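Local coordinates for protein NADP-dependent alcohol dehydrogenase 6 (Saccharomyces cerevisiae, PDB 1PIW) that reduces a broad range of aromatic and aliphatic aldehydes to alcohols with NADPH, as a homodimeric, zinc-dependent medium-chain alcohol dehydrogenase, at residues 203-208 against 223-228; 207-212 against 242-247; 236-241 against 262-267; 269-274 against 293-298. All blocks are in the same frame, centred on the assembly; numbering follows the deposited sequence.

Interaction 1. Residues 203-208 against 223-228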
loop_
_atom_site.group_PDB
_atom_site.type_symbol
_atom_site.label_atom_id
_atom_site.label_comp_id
_atom_site.label_asym_id
_atom_site.label_seq_id
_atom_site.Cartn_x
_atom_site.Cartn_y
_atom_site.Cartn_z
ATOM N N GLY A 203 8.911 14.469 -14.839
ATOM C CA GLY A 203 9.827 15.245 -14.029
ATOM C C GLY A 203 10.605 14.586 -12.917
ATOM O O GLY A 203 11.519 15.193 -12.366
ATOM N N ALA A 204 10.274 13.355 -12.572
ATOM C CA ALA A 204 10.987 12.696 -11.484
ATOM C C ALA A 204 12.412 12.261 -11.829
ATOM O O ALA A 204 12.875 12.414 -12.963
ATOM C CB ALA A 204 10.189 11.493 -11.012
ATOM N N GLU A 205 13.103 11.746 -10.818
ATOM C CA GLU A 205 14.448 11.222 -10.971
ATOM C C GLU A 205 14.151 9.729 -11.011
ATOM O O GLU A 205 13.696 9.146 -10.023
ATOM C CB GLU A 205 15.298 11.576 -9.754
ATOM C CG GLU A 205 16.735 11.076 -9.784
ATOM C CD GLU A 205 17.545 11.538 -8.574
ATOM O OE1 GLU A 205 18.706 11.086 -8.421
ATOM O OE2 GLU A 205 17.028 12.356 -7.775
ATOM N N THR A 206 14.388 9.118 -12.166
ATOM C CA THR A 206 14.085 7.709 -12.361
ATOM C C THR A 206 15.251 6.740 -12.237
ATOM O O THR A 206 16.353 7.003 -12.714
ATOM C CB THR A 206 13.453 7.509 -13.731
ATOM O OG1 THR A 206 12.443 8.498 -13.935
ATOM C CG2 THR A 206 12.826 6.168 -13.816
ATOM N N TYR A 207 14.991 5.612 -11.592
ATOM C CA TYR A 207 15.986 4.568 -11.413
ATOM C C TYR A 207 15.462 3.333 -12.138
ATOM O O TYR A 207 14.321 2.935 -11.914
ATOM C CB TYR A 207 16.137 4.230 -9.929
ATOM C CG TYR A 207 17.018 5.166 -9.132
ATOM C CD1 TYR A 207 16.896 6.545 -9.255
ATOM C CD2 TYR A 207 17.958 4.668 -8.219
ATOM C CE1 TYR A 207 17.685 7.411 -8.490
ATOM C CE2 TYR A 207 18.750 5.524 -7.450
ATOM C CZ TYR A 207 18.606 6.895 -7.591
ATOM O OH TYR A 207 19.362 7.763 -6.832
ATOM N N VAL A 208 16.254 2.731 -13.021
ATOM C CA VAL A 208 15.785 1.517 -13.682
ATOM C C VAL A 208 16.301 0.394 -12.812
ATOM O O VAL A 208 17.451 0.414 -12.397
ATOM C CB VAL A 208 16.325 1.377 -15.114
ATOM C CG1 VAL A 208 16.112 -0.029 -15.614
ATOM C CG2 VAL A 208 15.577 2.324 -16.035
ATOM N N GLY A 223 17.292 8.043 -20.468
ATOM C CA GLY A 223 17.239 9.158 -19.554
ATOM C C GLY A 223 17.235 8.692 -18.122
ATOM O O GLY A 223 16.969 9.464 -17.212
ATOM N N ALA A 224 17.521 7.424 -17.902
ATOM C CA ALA A 224 17.542 6.943 -16.535
ATOM C C ALA A 224 18.577 7.758 -15.774
ATOM O O ALA A 224 19.650 8.038 -16.303
ATOM C CB ALA A 224 17.904 5.463 -16.501
ATOM N N ASP A 225 18.245 8.154 -14.546
ATOM C CA ASP A 225 19.162 8.921 -13.702
ATOM C C ASP A 225 20.131 7.974 -13.022
ATOM O O ASP A 225 21.138 8.383 -12.445
ATOM C CB ASP A 225 18.395 9.708 -12.650
ATOM C CG ASP A 225 17.466 10.720 -13.264
ATOM O OD1 ASP A 225 16.323 10.346 -13.609
ATOM O OD2 ASP A 225 17.888 11.885 -13.421
ATOM N N HIS A 226 19.795 6.697 -13.074
ATOM C CA HIS A 226 20.649 5.681 -12.521
ATOM C C HIS A 226 20.105 4.304 -12.805
ATOM O O HIS A 226 18.910 4.149 -13.061
ATOM C CB HIS A 226 20.847 5.853 -11.034
ATOM C CG HIS A 226 22.034 5.102 -10.532
ATOM N ND1 HIS A 226 21.983 4.252 -9.447
ATOM C CD2 HIS A 226 23.298 5.030 -11.011
ATOM C CE1 HIS A 226 23.164 3.686 -9.280
ATOM N NE2 HIS A 226 23.979 4.141 -10.216
ATOM N N TYR A 227 20.997 3.317 -12.749
ATOM C CA TYR A 227 20.687 1.922 -13.050
ATOM C C TYR A 227 21.140 0.979 -11.952
ATOM O O TYR A 227 22.160 1.207 -11.328
ATOM C CB TYR A 227 21.389 1.537 -14.351
ATOM C CG TYR A 227 21.019 0.185 -14.923
ATOM C CD1 TYR A 227 19.943 0.048 -15.806
ATOM C CD2 TYR A 227 21.775 -0.949 -14.619
ATOM C CE1 TYR A 227 19.636 -1.184 -16.375
ATOM C CE2 TYR A 227 21.475 -2.189 -15.184
ATOM C CZ TYR A 227 20.408 -2.300 -16.061
ATOM O OH TYR A 227 20.114 -3.523 -16.621
ATOM N N ILE A 228 20.393 -0.097 -11.743
ATOM C CA ILE A 228 20.711 -1.086 -10.722
ATOM C C ILE A 228 20.521 -2.477 -11.303
ATOM O O ILE A 228 19.578 -2.713 -12.062
ATOM C CB ILE A 228 19.767 -0.969 -9.512
ATOM C CG1 ILE A 228 19.900 0.407 -8.864
ATOM C CG2 ILE A 228 20.057 -2.073 -8.520
ATOM C CD1 ILE A 228 18.856 0.668 -7.796
#
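Val-208 sets its two methyl branches against different partners of 223-228: CG2 rests on the methyl of Ala-224, and CG1 lies 3.8 Å from CE1 of Tyr-227, obliquely to that ring. With CG1 anti to the backbone N (chi1 165°), the other branch is the one turned to Ala-224. On the opposite face of the sheet CB of His-226 stands 4.0 Å above the centroid of the Tyr-207 ring, a CH-pi contact, while the imidazole turns its edge toward the same ring in an offset edge-to-face pair with planes 76° apart. CD1 of Ile-228 touches the tyrosine at its rim. Strands 205-210 and 226-229 run parallel here, joined through helix 216-222 as a beta-alpha-beta unit of the Rossmann fold. Their ladder is carried by Val-208 N to His-226 O (3.0 Å) and Ile-228 N to Val-208 O (3.1 Å). Toward the start of the strands a side chain takes over: Asp-225 OD1 accepts the amide N of Thr-206 at 2.7 Å from above the carboxylate plane, and Asp-225 N returns a bond to Thr-206 O. The same OD1 makes a salt bridge with Lys-200 of helix 190-202. Were Asp-225 replaced by alanine, the Thr-206 amide would probably lose its acceptor and Lys-200 be left without this counter-charge. CG of Glu-205 packs 3.6 Å from CG of Asp-225, the two chains crossing at an angle.

Interaction 2. Residues 207-212 against 242-247. With NAP (NADP nicotinamide-adenine-dinucleotide phosphate), chain E.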
loop_
_atom_site.group_PDB
_atom_site.type_symbol
_atom_site.label_atom_id
_atom_site.label_comp_id
_atom_site.label_asym_id
_atom_site.label_seq_id
_atom_site.Cartn_x
_atom_site.Cartn_y
_atom_site.Cartn_z
ATOM N N TYR A 207 14.991 5.612 -11.592
ATOM C CA TYR A 207 15.986 4.568 -11.413
ATOM C C TYR A 207 15.462 3.333 -12.138
ATOM O O TYR A 207 14.321 2.935 -11.914
ATOM C CB TYR A 207 16.137 4.230 -9.929
ATOM C CG TYR A 207 17.018 5.166 -9.132
ATOM C CD1 TYR A 207 16.896 6.545 -9.255
ATOM C CD2 TYR A 207 17.958 4.668 -8.219
ATOM C CE1 TYR A 207 17.685 7.411 -8.490
ATOM C CE2 TYR A 207 18.750 5.524 -7.450
ATOM C CZ TYR A 207 18.606 6.895 -7.591
ATOM O OH TYR A 207 19.362 7.763 -6.832
ATOM N N VAL A 208 16.254 2.731 -13.021
ATOM C CA VAL A 208 15.785 1.517 -13.682
ATOM C C VAL A 208 16.301 0.394 -12.812
ATOM O O VAL A 208 17.451 0.414 -12.397
ATOM C CB VAL A 208 16.325 1.377 -15.114
ATOM C CG1 VAL A 208 16.112 -0.029 -15.614
ATOM C CG2 VAL A 208 15.577 2.324 -16.035
ATOM N N ILE A 209 15.450 -0.576 -12.514
ATOM C CA ILE A 209 15.858 -1.668 -11.651
ATOM C C ILE A 209 15.683 -3.014 -12.323
ATOM O O ILE A 209 14.605 -3.615 -12.291
ATOM C CB ILE A 209 15.065 -1.624 -10.334
ATOM C CG1 ILE A 209 15.294 -0.265 -9.662
ATOM C CG2 ILE A 209 15.496 -2.764 -9.413
ATOM C CD1 ILE A 209 14.421 -0.009 -8.458
ATOM N N SER A 210 16.768 -3.489 -12.930
ATOM C CA SER A 210 16.757 -4.764 -13.635
ATOM C C SER A 210 17.580 -5.788 -12.875
ATOM O O SER A 210 18.195 -5.467 -11.863
ATOM C CB SER A 210 17.325 -4.574 -15.037
ATOM O OG SER A 210 17.140 -5.738 -15.803
ATOM N N ARG A 211 17.593 -7.026 -13.347
ATOM C CA ARG A 211 18.375 -8.042 -12.665
ATOM C C ARG A 211 19.743 -8.280 -13.306
ATOM O O ARG A 211 20.739 -8.370 -12.606
ATOM C CB ARG A 211 17.566 -9.346 -12.532
ATOM C CG ARG A 211 16.641 -9.688 -13.688
ATOM C CD ARG A 211 15.609 -10.727 -13.247
ATOM N NE ARG A 211 15.054 -11.473 -14.377
ATOM C CZ ARG A 211 14.462 -10.913 -15.428
ATOM N NH1 ARG A 211 14.340 -9.599 -15.492
ATOM N NH2 ARG A 211 14.017 -11.663 -16.427
ATOM N N SER A 212 19.804 -8.371 -14.627
ATOM C CA SER A 212 21.093 -8.561 -15.283
ATOM C C SER A 212 21.642 -7.166 -15.590
ATOM O O SER A 212 20.989 -6.167 -15.301
ATOM C CB SER A 212 20.940 -9.358 -16.584
ATOM O OG SER A 212 20.902 -8.509 -17.724
ATOM N N ASP A 242 16.071 3.671 2.008
ATOM C CA ASP A 242 15.371 4.959 2.112
ATOM C C ASP A 242 15.611 5.968 0.980
ATOM O O ASP A 242 15.981 7.118 1.233
ATOM C CB ASP A 242 15.718 5.613 3.461
ATOM C CG ASP A 242 14.780 6.760 3.825
ATOM O OD1 ASP A 242 13.590 6.505 4.098
ATOM O OD2 ASP A 242 15.235 7.922 3.846
ATOM N N THR A 243 15.370 5.558 -0.262
ATOM C CA THR A 243 15.578 6.459 -1.395
ATOM C C THR A 243 14.368 6.699 -2.311
ATOM O O THR A 243 14.172 7.810 -2.809
ATOM C CB THR A 243 16.732 5.955 -2.281
ATOM O OG1 THR A 243 16.867 6.811 -3.423
ATOM C CG2 THR A 243 16.448 4.553 -2.760
ATOM N N PHE A 244 13.564 5.660 -2.520
ATOM C CA PHE A 244 12.408 5.725 -3.418
ATOM C C PHE A 244 11.065 6.157 -2.867
ATOM O O PHE A 244 10.632 5.696 -1.813
ATOM C CB PHE A 244 12.210 4.368 -4.097
ATOM C CG PHE A 244 13.351 3.960 -4.966
ATOM C CD1 PHE A 244 13.617 4.645 -6.144
ATOM C CD2 PHE A 244 14.179 2.915 -4.591
ATOM C CE1 PHE A 244 14.691 4.300 -6.931
ATOM C CE2 PHE A 244 15.256 2.560 -5.374
ATOM C CZ PHE A 244 15.514 3.256 -6.550
ATOM N N ASP A 245 10.400 7.031 -3.613
ATOM C CA ASP A 245 9.074 7.495 -3.240
ATOM C C ASP A 245 8.069 6.483 -3.761
ATOM O O ASP A 245 7.137 6.083 -3.060
ATOM C CB ASP A 245 8.754 8.836 -3.890
ATOM C CG ASP A 245 9.392 9.985 -3.184
ATOM O OD1 ASP A 245 9.424 9.940 -1.937
ATOM O OD2 ASP A 245 9.840 10.932 -3.868
ATOM N N LEU A 246 8.278 6.070 -5.006
ATOM C CA LEU A 246 7.391 5.136 -5.675
ATOM C C LEU A 246 8.168 4.169 -6.560
ATOM O O LEU A 246 9.130 4.559 -7.215
ATOM C CB LEU A 246 6.417 5.931 -6.533
ATOM C CG LEU A 246 5.693 5.174 -7.631
ATOM C CD1 LEU A 246 4.573 4.387 -7.007
ATOM C CD2 LEU A 246 5.157 6.144 -8.660
ATOM N N ILE A 247 7.750 2.909 -6.570
ATOM C CA ILE A 247 8.379 1.898 -7.408
ATOM C C ILE A 247 7.261 1.154 -8.124
ATOM O O ILE A 247 6.295 0.721 -7.494
ATOM C CB ILE A 247 9.192 0.877 -6.588
ATOM C CG1 ILE A 247 10.516 1.482 -6.159
ATOM C CG2 ILE A 247 9.459 -0.367 -7.410
ATOM C CD1 ILE A 247 11.409 0.498 -5.438
HETATM P PA NAP E . 7.603 -7.482 -21.815
HETATM O O1A NAP E . 6.887 -8.705 -21.756
HETATM O O2A NAP E . 8.127 -6.790 -23.075
HETATM O O5B NAP E . 8.850 -7.601 -20.822
HETATM C C5B NAP E . 8.608 -7.968 -19.437
HETATM C C4B NAP E . 9.937 -7.543 -18.787
HETATM O O4B NAP E . 9.855 -7.839 -17.316
HETATM C C3B NAP E . 11.206 -8.327 -19.226
HETATM O O3B NAP E . 11.817 -7.609 -20.310
HETATM C C2B NAP E . 12.031 -8.382 -17.955
HETATM O O2B NAP E . 12.786 -7.205 -17.693
HETATM C C1B NAP E . 10.968 -8.601 -16.843
HETATM N N9A NAP E . 10.761 -10.059 -16.617
HETATM C C8A NAP E . 10.357 -11.098 -17.439
HETATM N N7A NAP E . 10.307 -12.284 -16.842
HETATM C C5A NAP E . 10.705 -12.009 -15.541
HETATM C C6A NAP E . 10.854 -12.876 -14.432
HETATM N N6A NAP E . 10.632 -14.199 -14.404
HETATM N N1A NAP E . 11.276 -12.312 -13.223
HETATM C C2A NAP E . 11.540 -10.938 -13.127
HETATM N N3A NAP E . 11.406 -10.056 -14.200
HETATM C C4A NAP E . 10.984 -10.638 -15.392
HETATM O O3 NAP E . 6.806 -6.338 -21.091
HETATM P PN NAP E . 5.288 -6.033 -20.887
HETATM O O1N NAP E . 4.524 -6.308 -22.107
HETATM O O2N NAP E . 5.258 -4.656 -20.375
HETATM O O5D NAP E . 4.885 -7.072 -19.788
HETATM C C5D NAP E . 3.492 -7.363 -19.649
HETATM C C4D NAP E . 3.213 -7.612 -18.210
HETATM O O4D NAP E . 2.404 -6.505 -17.743
HETATM C C3D NAP E . 2.365 -8.891 -18.000
HETATM O O3D NAP E . 2.771 -9.630 -16.833
HETATM C C2D NAP E . 0.955 -8.353 -17.923
HETATM O O2D NAP E . 0.087 -9.186 -17.198
HETATM C C1D NAP E . 1.118 -7.028 -17.270
HETATM P P2B NAP E . 14.270 -7.217 -17.086
HETATM O O1X NAP E . 14.097 -7.335 -15.584
HETATM O O2X NAP E . 14.840 -8.434 -17.712
HETATM O O3X NAP E . 14.866 -5.903 -17.477
#
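Ser-210 OG donates a 2.8 Å hydrogen bond to O3X of the 2'-phosphate of NADP at the end of strand 205-210, the second strand of the Rossmann fold, where this family reads the adenosine ribose. Next to it the guanidinium of Arg-211 lies with one face under the adenine, N3A standing 3.2 Å above its plane. The modelled arginine comes implausibly close to the 2'-phosphate, so its exact placement is doubtful; its charge is consistent with a preference for NADP. Further back along the strand, apolar side chains meet the segment 242-247, which leads into strand 244-249. The edge of the Phe-244 ring is turned to the face of Tyr-207 in an offset edge-to-face pair, centroids 4.9 Å apart and planes at 88°. The methyl CG2 of Thr-243 lies over one face of the phenylalanine, toward its rim. Ile-209 approaches Phe-244 from the opposite direction, its CD1 lying 3.9 Å from CZ of that ring and 4.3 Å from CD1 of Ile-247.

Interaction 3. Residues 236-241 against 262-267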
loop_
_atom_site.group_PDB
_atom_site.type_symbol
_atom_site.label_atom_id
_atom_site.label_comp_id
_atom_site.label_asym_id
_atom_site.label_seq_id
_atom_site.Cartn_x
_atom_site.Cartn_y
_atom_site.Cartn_z
ATOM N N TRP A 236 20.168 -4.884 -2.720
ATOM C CA TRP A 236 20.075 -3.499 -3.131
ATOM C C TRP A 236 19.150 -2.735 -2.201
ATOM O O TRP A 236 19.272 -1.519 -2.062
ATOM C CB TRP A 236 19.560 -3.407 -4.557
ATOM C CG TRP A 236 18.209 -3.988 -4.721
ATOM C CD1 TRP A 236 17.873 -5.309 -4.680
ATOM C CD2 TRP A 236 17.000 -3.270 -4.978
ATOM N NE1 TRP A 236 16.531 -5.463 -4.904
ATOM C CE2 TRP A 236 15.968 -4.225 -5.093
ATOM C CE3 TRP A 236 16.689 -1.913 -5.126
ATOM C CZ2 TRP A 236 14.639 -3.863 -5.351
ATOM C CZ3 TRP A 236 15.379 -1.557 -5.379
ATOM C CH2 TRP A 236 14.368 -2.528 -5.492
ATOM N N GLY A 237 18.214 -3.446 -1.576
ATOM C CA GLY A 237 17.312 -2.787 -0.650
ATOM C C GLY A 237 18.178 -2.167 0.428
ATOM O O GLY A 237 18.025 -1.004 0.797
ATOM N N GLU A 238 19.110 -2.975 0.916
ATOM C CA GLU A 238 20.062 -2.578 1.940
ATOM C C GLU A 238 20.889 -1.402 1.438
ATOM O O GLU A 238 21.071 -0.411 2.143
ATOM C CB GLU A 238 20.972 -3.772 2.249
ATOM C CG GLU A 238 22.157 -3.501 3.151
ATOM C CD GLU A 238 21.740 -3.152 4.556
ATOM O OE1 GLU A 238 20.869 -3.866 5.103
ATOM O OE2 GLU A 238 22.288 -2.171 5.113
ATOM N N LYS A 239 21.374 -1.516 0.205
ATOM C CA LYS A 239 22.208 -0.478 -0.388
ATOM C C LYS A 239 21.521 0.827 -0.771
ATOM O O LYS A 239 22.090 1.897 -0.570
ATOM C CB LYS A 239 22.951 -1.021 -1.609
ATOM C CG LYS A 239 23.855 0.026 -2.266
ATOM C CD LYS A 239 24.684 -0.555 -3.402
ATOM C CE LYS A 239 25.644 -1.622 -2.908
ATOM N NZ LYS A 239 26.479 -2.144 -4.020
ATOM N N TYR A 240 20.320 0.754 -1.338
ATOM C CA TYR A 240 19.607 1.971 -1.732
ATOM C C TYR A 240 18.588 2.408 -0.691
ATOM O O TYR A 240 17.735 3.262 -0.936
ATOM C CB TYR A 240 18.963 1.787 -3.103
ATOM C CG TYR A 240 20.002 1.747 -4.190
ATOM C CD1 TYR A 240 20.735 0.588 -4.445
ATOM C CD2 TYR A 240 20.322 2.896 -4.902
ATOM C CE1 TYR A 240 21.771 0.579 -5.386
ATOM C CE2 TYR A 240 21.351 2.902 -5.841
ATOM C CZ TYR A 240 22.072 1.745 -6.078
ATOM O OH TYR A 240 23.094 1.775 -6.999
ATOM N N PHE A 241 18.725 1.817 0.487
ATOM C CA PHE A 241 17.893 2.102 1.641
ATOM C C PHE A 241 17.342 3.534 1.634
ATOM O O PHE A 241 18.054 4.476 1.289
ATOM C CB PHE A 241 18.734 1.874 2.898
ATOM C CG PHE A 241 17.998 2.115 4.174
ATOM C CD1 PHE A 241 17.342 1.071 4.818
ATOM C CD2 PHE A 241 17.949 3.394 4.731
ATOM C CE1 PHE A 241 16.646 1.296 6.000
ATOM C CE2 PHE A 241 17.255 3.631 5.911
ATOM C CZ PHE A 241 16.602 2.582 6.548
ATOM N N MET A 262 12.934 -5.055 -1.424
ATOM C CA MET A 262 12.442 -3.830 -2.029
ATOM C C MET A 262 12.008 -2.739 -1.053
ATOM O O MET A 262 12.379 -1.569 -1.204
ATOM C CB MET A 262 11.300 -4.147 -2.983
ATOM C CG MET A 262 11.149 -3.122 -4.061
ATOM S SD MET A 262 9.733 -3.473 -5.069
ATOM C CE MET A 262 10.302 -4.836 -6.105
ATOM N N PRO A 263 11.217 -3.101 -0.032
ATOM C CA PRO A 263 10.757 -2.104 0.940
ATOM C C PRO A 263 11.845 -1.189 1.517
ATOM O O PRO A 263 11.632 0.013 1.677
ATOM C CB PRO A 263 10.079 -2.962 1.992
ATOM C CG PRO A 263 9.457 -4.060 1.140
ATOM C CD PRO A 263 10.604 -4.417 0.231
ATOM N N LYS A 264 13.008 -1.762 1.816
ATOM C CA LYS A 264 14.134 -1.006 2.367
ATOM C C LYS A 264 14.488 0.252 1.565
ATOM O O LYS A 264 14.792 1.292 2.148
ATOM C CB LYS A 264 15.394 -1.870 2.431
ATOM C CG LYS A 264 15.361 -3.090 3.328
ATOM C CD LYS A 264 16.784 -3.658 3.404
ATOM C CE LYS A 264 16.886 -4.915 4.255
ATOM N NZ LYS A 264 16.161 -6.070 3.648
ATOM N N ALA A 265 14.479 0.153 0.238
ATOM C CA ALA A 265 14.825 1.296 -0.598
ATOM C C ALA A 265 13.709 2.317 -0.637
ATOM O O ALA A 265 13.847 3.369 -1.274
ATOM C CB ALA A 265 15.131 0.845 -2.001
ATOM N N MET A 266 12.604 2.004 0.041
ATOM C CA MET A 266 11.438 2.885 0.068
ATOM C C MET A 266 11.463 3.892 1.211
ATOM O O MET A 266 11.699 3.539 2.371
ATOM C CB MET A 266 10.151 2.057 0.153
ATOM C CG MET A 266 9.973 1.062 -0.974
ATOM S SD MET A 266 10.112 1.870 -2.580
ATOM C CE MET A 266 8.633 2.873 -2.596
ATOM N N LYS A 267 11.216 5.151 0.872
ATOM C CA LYS A 267 11.190 6.208 1.870
ATOM C C LYS A 267 10.023 5.942 2.800
ATOM O O LYS A 267 9.154 5.129 2.504
ATOM C CB LYS A 267 11.018 7.574 1.194
ATOM C CG LYS A 267 12.243 8.055 0.425
ATOM C CD LYS A 267 11.916 9.235 -0.474
ATOM C CE LYS A 267 11.402 10.428 0.320
ATOM N NZ LYS A 267 11.052 11.607 -0.540
#
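Trp-236 and Met-262 lie side by side on the buried half of a contact in the Rossmann domain, where the short helix 236-239 packs on the turn leading into strand 266-267. CG of Met-262 comes to 3.6 Å from CH2 of the indole, and the methyl of Ala-265 sits near CZ3. CG of Trp-236 stands between the backbone N and the carbonyl carbon (chi1 61°), which carries the six-membered ring inward beside these two residues. Without the indole, as with an alanine here, a gap is likely to open beside Met-262 and Ala-265. Backbones also approach closely, for Gly-237 has no side chain to hold Lys-264 off. The solvent side is looser: the Lys-264 chain runs past the helix, and its NZ remains 5.4 Å from OE1 of Glu-238, so opposite charges are near without contact. Phe-241 is exposed there and packs on Arg-105 of the second subunit. Its CA makes a CA-H...O contact with Lys-264 O at 3.2 Å.

Interaction 4. Residues 269-274 against 293-298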
loop_
_atom_site.group_PDB
_atom_site.type_symbol
_atom_site.label_atom_id
_atom_site.label_comp_id
_atom_site.label_asym_id
_atom_site.label_seq_id
_atom_site.Cartn_x
_atom_site.Cartn_y
_atom_site.Cartn_z
ATOM N N GLY A 269 6.694 6.133 3.890
ATOM C CA GLY A 269 5.494 6.569 3.213
ATOM C C GLY A 269 5.574 6.212 1.750
ATOM O O GLY A 269 4.655 6.488 0.978
ATOM N N GLY A 270 6.685 5.596 1.370
ATOM C CA GLY A 270 6.877 5.203 -0.016
ATOM C C GLY A 270 5.851 4.174 -0.437
ATOM O O GLY A 270 5.229 3.523 0.412
ATOM N N ARG A 271 5.675 4.005 -1.742
ATOM C CA ARG A 271 4.692 3.053 -2.222
ATOM C C ARG A 271 5.185 2.173 -3.358
ATOM O O ARG A 271 5.816 2.639 -4.312
ATOM C CB ARG A 271 3.424 3.785 -2.674
ATOM C CG ARG A 271 2.888 4.819 -1.693
ATOM C CD ARG A 271 1.584 5.405 -2.211
ATOM N NE ARG A 271 1.186 6.618 -1.506
ATOM C CZ ARG A 271 0.108 7.340 -1.809
ATOM N NH1 ARG A 271 -0.693 6.973 -2.801
ATOM N NH2 ARG A 271 -0.165 8.446 -1.131
ATOM N N ILE A 272 4.865 0.889 -3.245
ATOM C CA ILE A 272 5.223 -0.092 -4.243
ATOM C C ILE A 272 3.940 -0.496 -4.954
ATOM O O ILE A 272 2.987 -0.960 -4.334
ATOM C CB ILE A 272 5.886 -1.322 -3.582
ATOM C CG1 ILE A 272 7.091 -0.853 -2.756
ATOM C CG2 ILE A 272 6.324 -2.319 -4.636
ATOM C CD1 ILE A 272 7.961 -1.958 -2.199
ATOM N N VAL A 273 3.903 -0.274 -6.259
ATOM C CA VAL A 273 2.745 -0.639 -7.051
ATOM C C VAL A 273 3.192 -1.561 -8.164
ATOM O O VAL A 273 3.967 -1.178 -9.033
ATOM C CB VAL A 273 2.069 0.580 -7.679
ATOM C CG1 VAL A 273 0.906 0.130 -8.540
ATOM C CG2 VAL A 273 1.582 1.501 -6.601
ATOM N N SER A 274 2.708 -2.792 -8.110
ATOM C CA SER A 274 3.029 -3.798 -9.099
ATOM C C SER A 274 2.002 -3.679 -10.199
ATOM O O SER A 274 0.810 -3.481 -9.952
ATOM C CB SER A 274 2.966 -5.176 -8.474
ATOM O OG SER A 274 2.679 -6.138 -9.454
ATOM N N ALA A 293 5.670 1.222 7.029
ATOM C CA ALA A 293 5.598 2.583 6.496
ATOM C C ALA A 293 5.687 2.589 4.983
ATOM O O ALA A 293 5.829 3.647 4.369
ATOM C CB ALA A 293 6.708 3.442 7.078
ATOM N N VAL A 294 5.631 1.398 4.391
ATOM C CA VAL A 294 5.672 1.233 2.938
ATOM C C VAL A 294 4.390 0.531 2.525
ATOM O O VAL A 294 3.974 -0.427 3.166
ATOM C CB VAL A 294 6.873 0.371 2.490
ATOM C CG1 VAL A 294 6.636 -0.186 1.106
ATOM C CG2 VAL A 294 8.113 1.208 2.459
ATOM N N SER A 295 3.760 1.002 1.459
ATOM C CA SER A 295 2.524 0.382 1.013
ATOM C C SER A 295 2.697 -0.337 -0.307
ATOM O O SER A 295 3.268 0.213 -1.254
ATOM C CB SER A 295 1.422 1.437 0.868
ATOM O OG SER A 295 1.755 2.425 -0.096
ATOM N N ILE A 296 2.209 -1.571 -0.374
ATOM C CA ILE A 296 2.288 -2.337 -1.611
ATOM C C ILE A 296 0.872 -2.460 -2.165
ATOM O O ILE A 296 -0.081 -2.617 -1.406
ATOM C CB ILE A 296 2.849 -3.750 -1.377
ATOM C CG1 ILE A 296 3.075 -4.439 -2.720
ATOM C CG2 ILE A 296 1.877 -4.569 -0.555
ATOM C CD1 ILE A 296 3.583 -5.851 -2.601
ATOM N N SER A 297 0.734 -2.366 -3.484
ATOM C CA SER A 297 -0.574 -2.481 -4.114
ATOM C C SER A 297 -0.453 -2.827 -5.590
ATOM O O SER A 297 0.564 -2.558 -6.219
ATOM C CB SER A 297 -1.351 -1.178 -3.984
ATOM O OG SER A 297 -1.020 -0.302 -5.045
ATOM N N TYR A 298 -1.520 -3.419 -6.119
ATOM C CA TYR A 298 -1.627 -3.840 -7.509
ATOM C C TYR A 298 -2.419 -2.804 -8.314
ATOM O O TYR A 298 -3.348 -2.207 -7.788
ATOM C CB TYR A 298 -2.353 -5.192 -7.572
ATOM C CG TYR A 298 -2.767 -5.571 -8.978
ATOM C CD1 TYR A 298 -1.808 -5.904 -9.930
ATOM C CD2 TYR A 298 -4.115 -5.519 -9.379
ATOM C CE1 TYR A 298 -2.162 -6.172 -11.245
ATOM C CE2 TYR A 298 -4.483 -5.784 -10.704
ATOM C CZ TYR A 298 -3.489 -6.109 -11.635
ATOM O OH TYR A 298 -3.786 -6.349 -12.963
#
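Strands 270-274 and 295-298 run parallel at 23° and 4.6 Å between axes, with Arg-271, Ile-272, Val-273 and Ser-274 paired in turn with Ser-295, Ile-296, Ser-297 and Tyr-298. Ile-272 bonds through both N and O to the residues flanking its partner Ile-296, its N reaching Ser-295 O at 2.6 Å and its O taking Ser-297 N at 2.8 Å; Gly-269 N to Ala-293 O adds a bond ahead of the ladder. On the face that carries Ile-272, its CG1 meets CG1 of Val-294 at 3.9 Å, the two chains crossing at a slant, and Met-262 and Met-266 also pack on this isoleucine. These are the fifth and sixth strands of the Rossmann sheet, and Ile-296 and Ser-297 pair antiparallel with a strand of the second subunit, so the sheet continues through the dimer. On the other face each serine hydroxyl of 295-298 sits beside an aliphatic chain of 270-274. A chi1 of 61° tucks OG of Ser-295 back over its own backbone, against CG of Arg-271. That arginine extends onward, and its NH1 bonds Asn-175. OG of Ser-297 touches CG2 of Val-273 at 3.5 Å. At the strand ends, Tyr-298, which binds NADP, brings CD1 to 3.6 Å from Ser-274 O.

Overall arrangement
All four contacts belong to the coenzyme-binding domain and follow the sheet of strand order 226-229, 205-210, 182-186, 244-249, 270-274, 295-298. Interactions 1 and 2 start from the same strand; interaction 1 closes before 3 and 4 open, and interaction 4 comes last. Interactions 1 and 4 join the outermost pairs, centres about 18 Å apart. Interaction 2, about 8 Å centre to centre from interaction 1, with which it shares Tyr-207 and Val-208, spans strand 182-186. Interaction 3 lies about 8 Å from interaction 2, between centres, and their segments alternate; Met-262 and Met-266 carry its packing on to interaction 4. The end of strand 205-210 meets the NADP phosphate, while edge strand 295-298 pairs with the second subunit.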